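Local coordinates for methyltransferase-like protein (Saccharopolyspora spinosa, PDB 4PNE) that catalyses a [4+2] cycloaddition in spinosyn biosynthesis as a standalone cyclase built on the S-adenosylmethionine-dependent methyltransferase fold, at residues L49-S52 / P57-I60; G120-V123 / Q127-I130; Q168-M173 / R178-I183; L193-V198 / E228-A233. One frame throughout, in Å; residues are numbered along the deposited sequence.

Contact 1. Residues L49-S52 / P57-I60. With SAH (S-adenosyl-L-homocysteine), chain C.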
# COMPACT_ATOMS: atom_id res chain seq x y z
N LEU A 49 14.53 -3.40 9.14
CA LEU A 49 15.11 -4.21 8.07
C LEU A 49 14.79 -3.58 6.73
O LEU A 49 15.69 -3.42 5.90
CB LEU A 49 14.58 -5.66 8.12
CG LEU A 49 15.07 -6.58 7.00
CD1 LEU A 49 16.57 -6.54 6.77
CD2 LEU A 49 14.61 -8.02 7.26
N LEU A 50 13.54 -3.19 6.51
CA LEU A 50 13.17 -2.54 5.25
C LEU A 50 13.94 -1.27 5.03
O LEU A 50 14.41 -1.00 3.92
CB LEU A 50 11.68 -2.22 5.17
CG LEU A 50 10.70 -3.38 5.28
CD1 LEU A 50 9.28 -2.89 5.12
CD2 LEU A 50 11.01 -4.41 4.22
N ASN A 51 14.06 -0.47 6.07
CA ASN A 51 14.84 0.76 5.96
C ASN A 51 16.29 0.49 5.61
O ASN A 51 16.87 1.16 4.78
CB ASN A 51 14.72 1.54 7.25
CG ASN A 51 13.33 2.13 7.46
OD1 ASN A 51 12.43 1.97 6.62
ND2 ASN A 51 13.16 2.83 8.57
N SER A 52 16.87 -0.53 6.24
CA SER A 52 18.23 -0.91 5.95
C SER A 52 18.40 -1.33 4.50
O SER A 52 19.34 -0.91 3.83
CB SER A 52 18.68 -2.03 6.88
OG SER A 52 20.03 -2.35 6.62
N PRO A 57 13.96 5.40 5.12
CA PRO A 57 12.52 5.19 5.04
C PRO A 57 12.12 5.12 3.58
O PRO A 57 12.58 5.95 2.81
CB PRO A 57 11.93 6.42 5.73
CG PRO A 57 13.02 6.81 6.72
CD PRO A 57 14.30 6.56 5.97
N CYS A 58 11.30 4.15 3.22
CA CYS A 58 11.05 3.79 1.83
C CYS A 58 9.59 3.55 1.52
O CYS A 58 8.77 3.29 2.41
CB CYS A 58 11.83 2.53 1.45
SG CYS A 58 11.30 1.04 2.38
N ALA A 59 9.27 3.58 0.23
CA ALA A 59 8.01 3.02 -0.26
C ALA A 59 7.94 1.52 0.06
O ALA A 59 8.91 0.80 -0.10
CB ALA A 59 7.89 3.24 -1.77
N ILE A 60 6.79 1.05 0.52
CA ILE A 60 6.55 -0.36 0.74
C ILE A 60 5.47 -0.82 -0.24
O ILE A 60 4.41 -1.32 0.13
CB ILE A 60 6.15 -0.63 2.18
CG1 ILE A 60 7.02 0.19 3.15
CG2 ILE A 60 6.27 -2.13 2.46
CD1 ILE A 60 6.59 0.08 4.62
N SAH C . 0.90 2.56 1.34
CA SAH C . 2.26 2.41 1.88
CB SAH C . 2.46 1.16 2.73
CG SAH C . 1.91 -0.15 2.23
SD SAH C . 2.42 -1.51 3.30
C SAH C . 3.24 2.42 0.74
O SAH C . 4.42 2.61 0.97
OXT SAH C . 2.83 2.34 -0.42
C5' SAH C . 0.82 -1.79 4.10
C4' SAH C . 0.43 -0.70 5.08
O4' SAH C . -0.92 -0.89 5.49
C3' SAH C . 1.24 -0.69 6.37
O3' SAH C . 1.58 0.66 6.61
C2' SAH C . 0.27 -1.24 7.41
O2' SAH C . 0.50 -0.85 8.77
C1' SAH C . -1.06 -0.72 6.87
N9 SAH C . -2.22 -1.44 7.43
C8 SAH C . -2.46 -2.77 7.53
N7 SAH C . -3.64 -2.97 8.16
C5 SAH C . -4.15 -1.76 8.47
C6 SAH C . -5.30 -1.36 9.12
N6 SAH C . -6.19 -2.24 9.56
N1 SAH C . -5.54 -0.04 9.27
C2 SAH C . -4.66 0.91 8.80
N3 SAH C . -3.49 0.52 8.20
C4 SAH C . -3.27 -0.79 8.01
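This is a partly buried, mainly van der Waals contact between the end of helix 36-54 and the loop that leaves it: Leu50 and Asn51 pack against Pro57, Cys58 and Ile60 of the returning chain. No hydrogen bond crosses between the segments. Leu50 sends its CD1 branch to the end of Ile60, 4.0 Å from Ile60 CD1, and the two side chains cross at about a right angle. Closer to the helix backbone, Cys58 SG lies 4.3 Å from Leu50 CB. The Asn51 amide swings round toward the loop, bringing OD1 to 3.6 Å from Pro57 CA, where the chain comes closest to the helix.

The loop then turns to the ligand. Ile60 N donates a nearly straight hydrogen bond (167°) to SAH O at 2.9 Å, tying down one oxygen of the homocysteine carboxylate, while Ile60 CG2 sits 4.0 Å from SAH SD. With CG1 beside its own backbone N (chi1 -43°), Ile60 reaches back to Leu50 with CD1. Leu50 also touches Trp276 of helix 271-281, and Asn51 and Pro57 both lean on Ile130 of helix 125-138.

Contact 2. Residues G120-V123 / Q127-I130. With SAH (S-adenosyl-L-homocysteine), chain C.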
# COMPACT_ATOMS: atom_id res chain seq x y z
N GLY A 120 -2.29 10.50 6.91
CA GLY A 120 -1.80 9.15 6.72
C GLY A 120 -2.07 8.30 7.92
O GLY A 120 -1.74 8.71 9.03
N ILE A 121 -2.67 7.14 7.75
CA ILE A 121 -2.96 6.26 8.86
C ILE A 121 -2.29 4.90 8.69
O ILE A 121 -2.18 4.38 7.58
CB ILE A 121 -4.46 6.04 9.08
CG1 ILE A 121 -5.14 5.42 7.85
CG2 ILE A 121 -5.13 7.37 9.38
CD1 ILE A 121 -6.58 4.96 8.11
N THR A 122 -1.80 4.36 9.80
CA THR A 122 -1.21 3.04 9.81
C THR A 122 -1.47 2.41 11.17
O THR A 122 -1.75 3.11 12.12
CB THR A 122 0.29 3.10 9.53
OG1 THR A 122 0.84 1.78 9.73
CG2 THR A 122 0.99 4.11 10.44
N VAL A 123 -1.35 1.10 11.26
CA VAL A 123 -1.53 0.42 12.56
C VAL A 123 -0.20 0.17 13.27
O VAL A 123 -0.17 -0.37 14.36
CB VAL A 123 -2.30 -0.88 12.38
CG1 VAL A 123 -3.76 -0.55 12.09
CG2 VAL A 123 -1.71 -1.74 11.24
N GLN A 127 5.89 2.99 12.36
CA GLN A 127 5.73 3.78 11.14
C GLN A 127 5.21 5.21 11.40
O GLN A 127 5.64 6.16 10.76
CB GLN A 127 4.81 3.04 10.15
CG GLN A 127 5.49 1.83 9.56
CD GLN A 127 4.62 1.06 8.60
OE1 GLN A 127 3.40 1.12 8.67
NE2 GLN A 127 5.25 0.27 7.78
N VAL A 128 4.30 5.36 12.34
CA VAL A 128 3.81 6.68 12.70
C VAL A 128 4.96 7.57 13.10
O VAL A 128 5.12 8.70 12.59
CB VAL A 128 2.78 6.61 13.85
CG1 VAL A 128 2.44 8.02 14.38
CG2 VAL A 128 1.54 5.88 13.37
N ALA A 129 5.80 7.06 14.00
CA ALA A 129 6.92 7.83 14.50
C ALA A 129 7.93 8.21 13.41
O ALA A 129 8.39 9.34 13.35
CB ALA A 129 7.63 7.05 15.62
N ILE A 130 8.26 7.25 12.54
CA ILE A 130 9.21 7.51 11.45
C ILE A 130 8.62 8.52 10.47
O ILE A 130 9.31 9.45 10.01
CB ILE A 130 9.60 6.19 10.71
CG1 ILE A 130 10.47 5.31 11.62
CG2 ILE A 130 10.30 6.49 9.38
CD1 ILE A 130 10.83 3.98 11.03
N SAH C . 0.90 2.56 1.34
CA SAH C . 2.26 2.41 1.88
CB SAH C . 2.46 1.16 2.73
CG SAH C . 1.91 -0.15 2.23
SD SAH C . 2.42 -1.51 3.30
C SAH C . 3.24 2.42 0.74
O SAH C . 4.42 2.61 0.97
OXT SAH C . 2.83 2.34 -0.42
C5' SAH C . 0.82 -1.79 4.10
C4' SAH C . 0.43 -0.70 5.08
O4' SAH C . -0.92 -0.89 5.49
C3' SAH C . 1.24 -0.69 6.37
O3' SAH C . 1.58 0.66 6.61
C2' SAH C . 0.27 -1.24 7.41
O2' SAH C . 0.50 -0.85 8.77
C1' SAH C . -1.06 -0.72 6.87
N9 SAH C . -2.22 -1.44 7.43
C8 SAH C . -2.46 -2.77 7.53
N7 SAH C . -3.64 -2.97 8.16
C5 SAH C . -4.15 -1.76 8.47
C6 SAH C . -5.30 -1.36 9.12
N6 SAH C . -6.19 -2.24 9.56
N1 SAH C . -5.54 -0.04 9.27
C2 SAH C . -4.66 0.91 8.80
N3 SAH C . -3.49 0.52 8.20
C4 SAH C . -3.27 -0.79 8.01
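Thr122, the last residue of strand 117-122, touches both Gln127 and Val128 in the first turns of helix 125-138, and the contact forms where a beta-alpha-beta unit turns from strand into helix. Following the strand, Gly120 and Ile121 are held in the sheet by backbone bonds, Gly120 to strand 144-148 and Ile121 to Asp98 of strand 95-99, and the strand ends at the ligand.

Thr122 then does the work with both branches. OG1, turned anti to the backbone N (chi1 172°), gives its proton to Gln127 OE1 at 2.8 Å and accepts one from SAH O2', also at 2.8 Å; it further accepts the N-H of Ser124. Its methyl, CG2, presses on Val128 CG2 at 3.5 Å, a close methyl-methyl contact that leaves little slack between strand and helix. Val123 leaves the helix alone and lays CG1 3.4 Å from SAH N1, over the adenine, with CG2 near the ribose O2'.

Gln127 reaches in with an extended chain. Its OE1 takes the Thr122 hydroxyl in the carbonyl plane at a C=O...O angle of 158° and also accepts from SAH O3' at 2.8 Å.

Class I methyltransferases commonly put an acidic residue at the end of this strand to hold the ribose diol. Here a neutral pair does the task: the proton directions run from O2' through Thr122 to Gln127, and from O3' to the same carbonyl oxygen, so each ribose hydroxyl acts as donor and OE1 is the shared end point.

Contact 3. Residues Q168-M173 / R178-I183. With SAH (S-adenosyl-L-homocysteine), chain C.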
# COMPACT_ATOMS: atom_id res chain seq x y z
N GLN A 168 -1.49 -1.05 -1.49
CA GLN A 168 -1.16 -2.35 -0.91
C GLN A 168 -1.46 -2.44 0.59
O GLN A 168 -0.67 -2.94 1.40
CB GLN A 168 0.30 -2.72 -1.19
CG GLN A 168 0.52 -3.19 -2.58
CD GLN A 168 1.98 -3.46 -2.87
OE1 GLN A 168 2.54 -2.91 -3.81
NE2 GLN A 168 2.62 -4.25 -2.02
N SER A 169 -2.62 -1.91 0.99
CA SER A 169 -3.04 -2.01 2.38
C SER A 169 -4.31 -2.85 2.60
O SER A 169 -4.43 -3.51 3.62
CB SER A 169 -3.23 -0.62 2.96
OG SER A 169 -4.24 0.05 2.25
N LEU A 170 -5.26 -2.85 1.66
CA LEU A 170 -6.54 -3.52 1.92
C LEU A 170 -6.39 -5.01 2.15
O LEU A 170 -7.09 -5.58 2.98
CB LEU A 170 -7.51 -3.28 0.75
CG LEU A 170 -7.98 -1.84 0.54
CD1 LEU A 170 -8.86 -1.73 -0.66
CD2 LEU A 170 -8.74 -1.37 1.77
N LEU A 171 -5.49 -5.67 1.45
CA LEU A 171 -5.43 -7.12 1.59
C LEU A 171 -4.75 -7.56 2.89
O LEU A 171 -4.83 -8.71 3.27
CB LEU A 171 -4.74 -7.74 0.38
CG LEU A 171 -5.55 -7.70 -0.92
CD1 LEU A 171 -4.80 -8.47 -1.99
CD2 LEU A 171 -6.94 -8.32 -0.77
N GLU A 172 -4.15 -6.62 3.60
CA GLU A 172 -3.59 -6.91 4.93
C GLU A 172 -4.61 -6.89 6.04
O GLU A 172 -4.30 -7.24 7.17
CB GLU A 172 -2.50 -5.91 5.27
CG GLU A 172 -1.31 -6.07 4.39
CD GLU A 172 -0.13 -5.24 4.81
OE1 GLU A 172 -0.26 -4.36 5.69
OE2 GLU A 172 0.93 -5.50 4.25
N MET A 173 -5.81 -6.45 5.74
CA MET A 173 -6.79 -6.24 6.78
C MET A 173 -7.61 -7.49 7.04
O MET A 173 -7.88 -8.23 6.12
CB MET A 173 -7.67 -5.08 6.40
CG MET A 173 -6.82 -3.88 6.08
SD MET A 173 -7.80 -2.44 5.78
CE MET A 173 -6.52 -1.25 5.39
N ARG A 178 -15.00 -4.25 5.33
CA ARG A 178 -15.31 -3.30 6.38
C ARG A 178 -14.52 -2.02 6.18
O ARG A 178 -15.06 -0.94 6.27
CB ARG A 178 -14.99 -3.88 7.74
CG ARG A 178 -15.32 -2.98 8.90
CD ARG A 178 -15.03 -3.68 10.21
NE ARG A 178 -15.80 -4.92 10.35
CZ ARG A 178 -17.05 -4.97 10.80
NH1 ARG A 178 -17.69 -3.86 11.15
NH2 ARG A 178 -17.66 -6.15 10.89
N ALA A 179 -13.23 -2.15 5.89
CA ALA A 179 -12.42 -0.97 5.60
C ALA A 179 -12.90 -0.25 4.33
O ALA A 179 -12.92 0.99 4.25
CB ALA A 179 -10.98 -1.37 5.44
N ILE A 180 -13.28 -1.01 3.32
CA ILE A 180 -13.76 -0.40 2.10
C ILE A 180 -15.03 0.44 2.35
O ILE A 180 -15.16 1.56 1.85
CB ILE A 180 -14.03 -1.47 1.04
CG1 ILE A 180 -12.69 -2.02 0.49
CG2 ILE A 180 -14.87 -0.90 -0.10
CD1 ILE A 180 -12.86 -3.24 -0.33
N ARG A 181 -15.97 -0.09 3.14
CA ARG A 181 -17.16 0.67 3.49
C ARG A 181 -16.81 1.93 4.31
O ARG A 181 -17.46 2.96 4.16
CB ARG A 181 -18.15 -0.21 4.25
CG ARG A 181 -18.72 -1.30 3.38
CD ARG A 181 -19.91 -2.00 4.00
NE ARG A 181 -19.56 -2.67 5.24
CZ ARG A 181 -19.10 -3.92 5.34
NH1 ARG A 181 -18.90 -4.67 4.26
NH2 ARG A 181 -18.81 -4.41 6.54
N GLU A 182 -15.79 1.86 5.15
CA GLU A 182 -15.39 3.03 5.93
C GLU A 182 -14.80 4.11 5.03
O GLU A 182 -15.07 5.32 5.20
CB GLU A 182 -14.38 2.63 6.99
CG GLU A 182 -15.01 2.09 8.25
CD GLU A 182 -15.80 3.16 8.99
OE1 GLU A 182 -17.02 3.36 8.72
OE2 GLU A 182 -15.17 3.84 9.84
N ILE A 183 -13.99 3.69 4.08
CA ILE A 183 -13.42 4.65 3.15
C ILE A 183 -14.54 5.34 2.37
O ILE A 183 -14.52 6.57 2.18
CB ILE A 183 -12.39 4.00 2.16
CG1 ILE A 183 -11.18 3.50 2.93
CG2 ILE A 183 -11.94 5.02 1.14
CD1 ILE A 183 -10.30 2.56 2.15
N SAH C . 0.90 2.56 1.34
CA SAH C . 2.26 2.41 1.88
CB SAH C . 2.46 1.16 2.73
CG SAH C . 1.91 -0.15 2.23
SD SAH C . 2.42 -1.51 3.30
C SAH C . 3.24 2.42 0.74
O SAH C . 4.42 2.61 0.97
OXT SAH C . 2.83 2.34 -0.42
C5' SAH C . 0.82 -1.79 4.10
C4' SAH C . 0.43 -0.70 5.08
O4' SAH C . -0.92 -0.89 5.49
C3' SAH C . 1.24 -0.69 6.37
O3' SAH C . 1.58 0.66 6.61
C2' SAH C . 0.27 -1.24 7.41
O2' SAH C . 0.50 -0.85 8.77
C1' SAH C . -1.06 -0.72 6.87
N9 SAH C . -2.22 -1.44 7.43
C8 SAH C . -2.46 -2.77 7.53
N7 SAH C . -3.64 -2.97 8.16
C5 SAH C . -4.15 -1.76 8.47
C6 SAH C . -5.30 -1.36 9.12
N6 SAH C . -6.19 -2.24 9.56
N1 SAH C . -5.54 -0.04 9.27
C2 SAH C . -4.66 0.91 8.80
N3 SAH C . -3.49 0.52 8.20
C4 SAH C . -3.27 -0.79 8.01
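Met173 stands between two partners: its CE methyl lies over one face of the SAH adenine, 3.9 Å from SAH C5, while its sulfur turns to helix 176-186, with SD 3.4 Å from Ala179 CB. The chain beyond CG is extended (chi2 -174°), which brings the methyl against the base, and CG passes 3.9 Å from SAH N6. The other flat group lies on the outer side of the helix, where the Arg181 guanidinium has Arg178 CA 3.7 Å above one face, toward its rim.

Leu170 makes the rest of the contact across the segments, and does so with both methyls. CD1 meets Ile180 CG1 at 4.0 Å, the side chains crossing at about a right angle; CD2 turns along the helix to Ile183 CD1 at 4.2 Å and also touches Ala179. The short 3-10 turn 170-172 sets Leu170 and Met173 on the helix side, leaving Glu172 to face the ligand, its OE1 3.2 Å from SAH C5'.

The interface is buried, and its contacts across the segments are all apolar; Met173 links it to the adenine. Around it, Met173 and Ile183 also touch Val99 of strand 95-99, Leu170 packs on Val195 of strand 191-200, and Ile180 reaches helix 223-233. Glu172 OE2 is tied to Tyr43 OH of helix 36-54, fastening the turn to the N-terminal helix.

Contact 4. Residues L193-V198 / E228-A233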
# COMPACT_ATOMS: atom_id res chain seq x y z
N LEU A 193 -11.05 7.15 -4.85
CA LEU A 193 -10.17 6.19 -4.18
C LEU A 193 -9.26 5.54 -5.19
O LEU A 193 -9.73 5.00 -6.19
CB LEU A 193 -10.97 5.10 -3.46
CG LEU A 193 -10.22 3.87 -2.94
CD1 LEU A 193 -9.24 4.24 -1.82
CD2 LEU A 193 -11.22 2.79 -2.48
N GLY A 194 -7.97 5.58 -4.93
CA GLY A 194 -7.02 4.85 -5.75
C GLY A 194 -6.46 3.69 -4.96
O GLY A 194 -5.95 3.90 -3.87
N VAL A 195 -6.56 2.50 -5.53
CA VAL A 195 -6.11 1.26 -4.92
C VAL A 195 -5.05 0.57 -5.75
O VAL A 195 -5.21 0.42 -6.97
CB VAL A 195 -7.28 0.27 -4.75
CG1 VAL A 195 -6.85 -1.12 -4.24
CG2 VAL A 195 -8.42 0.88 -3.92
N THR A 196 -3.96 0.13 -5.12
CA THR A 196 -3.06 -0.79 -5.79
C THR A 196 -2.91 -2.03 -4.97
O THR A 196 -3.01 -2.02 -3.73
CB THR A 196 -1.70 -0.18 -6.11
OG1 THR A 196 -0.93 -0.00 -4.91
CG2 THR A 196 -1.84 1.15 -6.82
N GLU A 197 -2.67 -3.13 -5.67
CA GLU A 197 -2.53 -4.36 -4.95
C GLU A 197 -1.79 -5.40 -5.76
O GLU A 197 -1.85 -5.44 -7.01
CB GLU A 197 -3.90 -4.87 -4.54
CG GLU A 197 -3.88 -5.85 -3.42
CD GLU A 197 -3.06 -5.37 -2.22
OE1 GLU A 197 -3.65 -4.63 -1.39
OE2 GLU A 197 -1.88 -5.78 -2.12
N VAL A 198 -1.06 -6.22 -5.02
CA VAL A 198 -0.55 -7.51 -5.50
C VAL A 198 -1.68 -8.51 -5.55
O VAL A 198 -2.34 -8.74 -4.54
CB VAL A 198 0.60 -8.04 -4.59
CG1 VAL A 198 1.10 -9.40 -5.04
CG2 VAL A 198 1.75 -7.03 -4.53
N GLU A 228 -14.98 -6.38 -7.38
CA GLU A 228 -16.31 -6.72 -6.96
C GLU A 228 -16.59 -6.30 -5.50
O GLU A 228 -17.69 -5.84 -5.18
CB GLU A 228 -16.54 -8.21 -7.18
CG GLU A 228 -17.98 -8.61 -7.00
CD GLU A 228 -18.97 -7.73 -7.77
OE1 GLU A 228 -18.65 -7.30 -8.91
OE2 GLU A 228 -20.07 -7.46 -7.23
N SER A 229 -15.62 -6.43 -4.60
CA SER A 229 -15.77 -5.88 -3.27
C SER A 229 -15.96 -4.36 -3.25
O SER A 229 -16.76 -3.83 -2.49
CB SER A 229 -14.55 -6.27 -2.42
OG SER A 229 -14.66 -7.65 -2.06
N LEU A 230 -15.20 -3.64 -4.07
CA LEU A 230 -15.37 -2.18 -4.15
C LEU A 230 -16.75 -1.80 -4.64
O LEU A 230 -17.41 -0.95 -4.03
CB LEU A 230 -14.32 -1.59 -5.08
CG LEU A 230 -12.86 -1.63 -4.60
CD1 LEU A 230 -11.94 -1.23 -5.74
CD2 LEU A 230 -12.67 -0.68 -3.42
N ARG A 231 -17.20 -2.44 -5.73
CA ARG A 231 -18.54 -2.19 -6.27
C ARG A 231 -19.62 -2.49 -5.26
O ARG A 231 -20.57 -1.73 -5.11
CB ARG A 231 -18.79 -3.04 -7.52
CG ARG A 231 -18.18 -2.49 -8.77
CD ARG A 231 -18.87 -3.08 -10.00
NE ARG A 231 -18.44 -2.41 -11.23
CZ ARG A 231 -17.42 -2.79 -12.00
NH1 ARG A 231 -16.67 -3.84 -11.67
NH2 ARG A 231 -17.14 -2.10 -13.10
N ALA A 232 -19.50 -3.64 -4.61
CA ALA A 232 -20.49 -4.10 -3.67
C ALA A 232 -20.65 -3.11 -2.51
O ALA A 232 -21.75 -2.96 -1.96
CB ALA A 232 -20.13 -5.47 -3.16
N ALA A 233 -19.58 -2.41 -2.17
CA ALA A 233 -19.63 -1.46 -1.08
C ALA A 233 -20.35 -0.17 -1.47
O ALA A 233 -20.77 0.58 -0.60
CB ALA A 233 -18.22 -1.14 -0.60
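Leu230 of helix 223-233 rests on Leu193 and Val195 of strand 191-200, a helix-on-sheet contact of the Rossmann-like class I methyltransferase fold, in which the strands run in the order 3-2-1-4-5-7-6 and strand 290-298 is antiparallel to its neighbours.

The contact between the segments is purely apolar, and a single side chain supplies the helix side. Leu230 splits its two methyls over the strand: CD2 meets Leu193 CD2 at 3.9 Å, and CD1 approaches Val195 CG2 more loosely, at 4.5 Å. Leu193 and Val195 are two residues apart and so point to the same face of the sheet; Leu193, with CG anti to its backbone N (chi1 168°), reaches across to the helix. The backbones stay well separated, 9.9 Å between Leu193 CA and Leu230 CA. Leu230 also touches Leu295 and Ile237 on the next two strands, and Ile180 of helix 176-186.

Polar groups are satisfied away from the contact: Ser229 OG by Asp177 OD1 and Ile26 N, Thr196 OG1 by Tyr292 OH. Glu197 folds back on its own chain, and its OE2 accepts a bent bond (138°) from Val198 N at 3.0 Å, on its anti side and 26° out of the carboxylate plane.

In the fold
Contacts 1, 2 and 3 surround SAH. Contact 1 holds its carboxylate end, contact 2 its ribose diol, and contacts 2 and 3 cover opposite faces of the adenine with Val123 and Met173. Contacts 1 and 2 meet directly: Ile60 CD1 is 3.4 Å from Gln127 NE2, so the residue bonded to the carboxylate packs against the one bonded to the ribose. Contacts 2 and 3 stay about 6 Å apart at their nearest atoms. Contact 4 lies behind contact 3, centres about 9 Å apart; Gln168 N is 2.9 Å from Thr196 O, a probable hydrogen bond, and Ile180 CG2 packs 3.4 Å from Ala233 CB. It stands back from the pocket, the Val195 side chain about 10 Å from SAH.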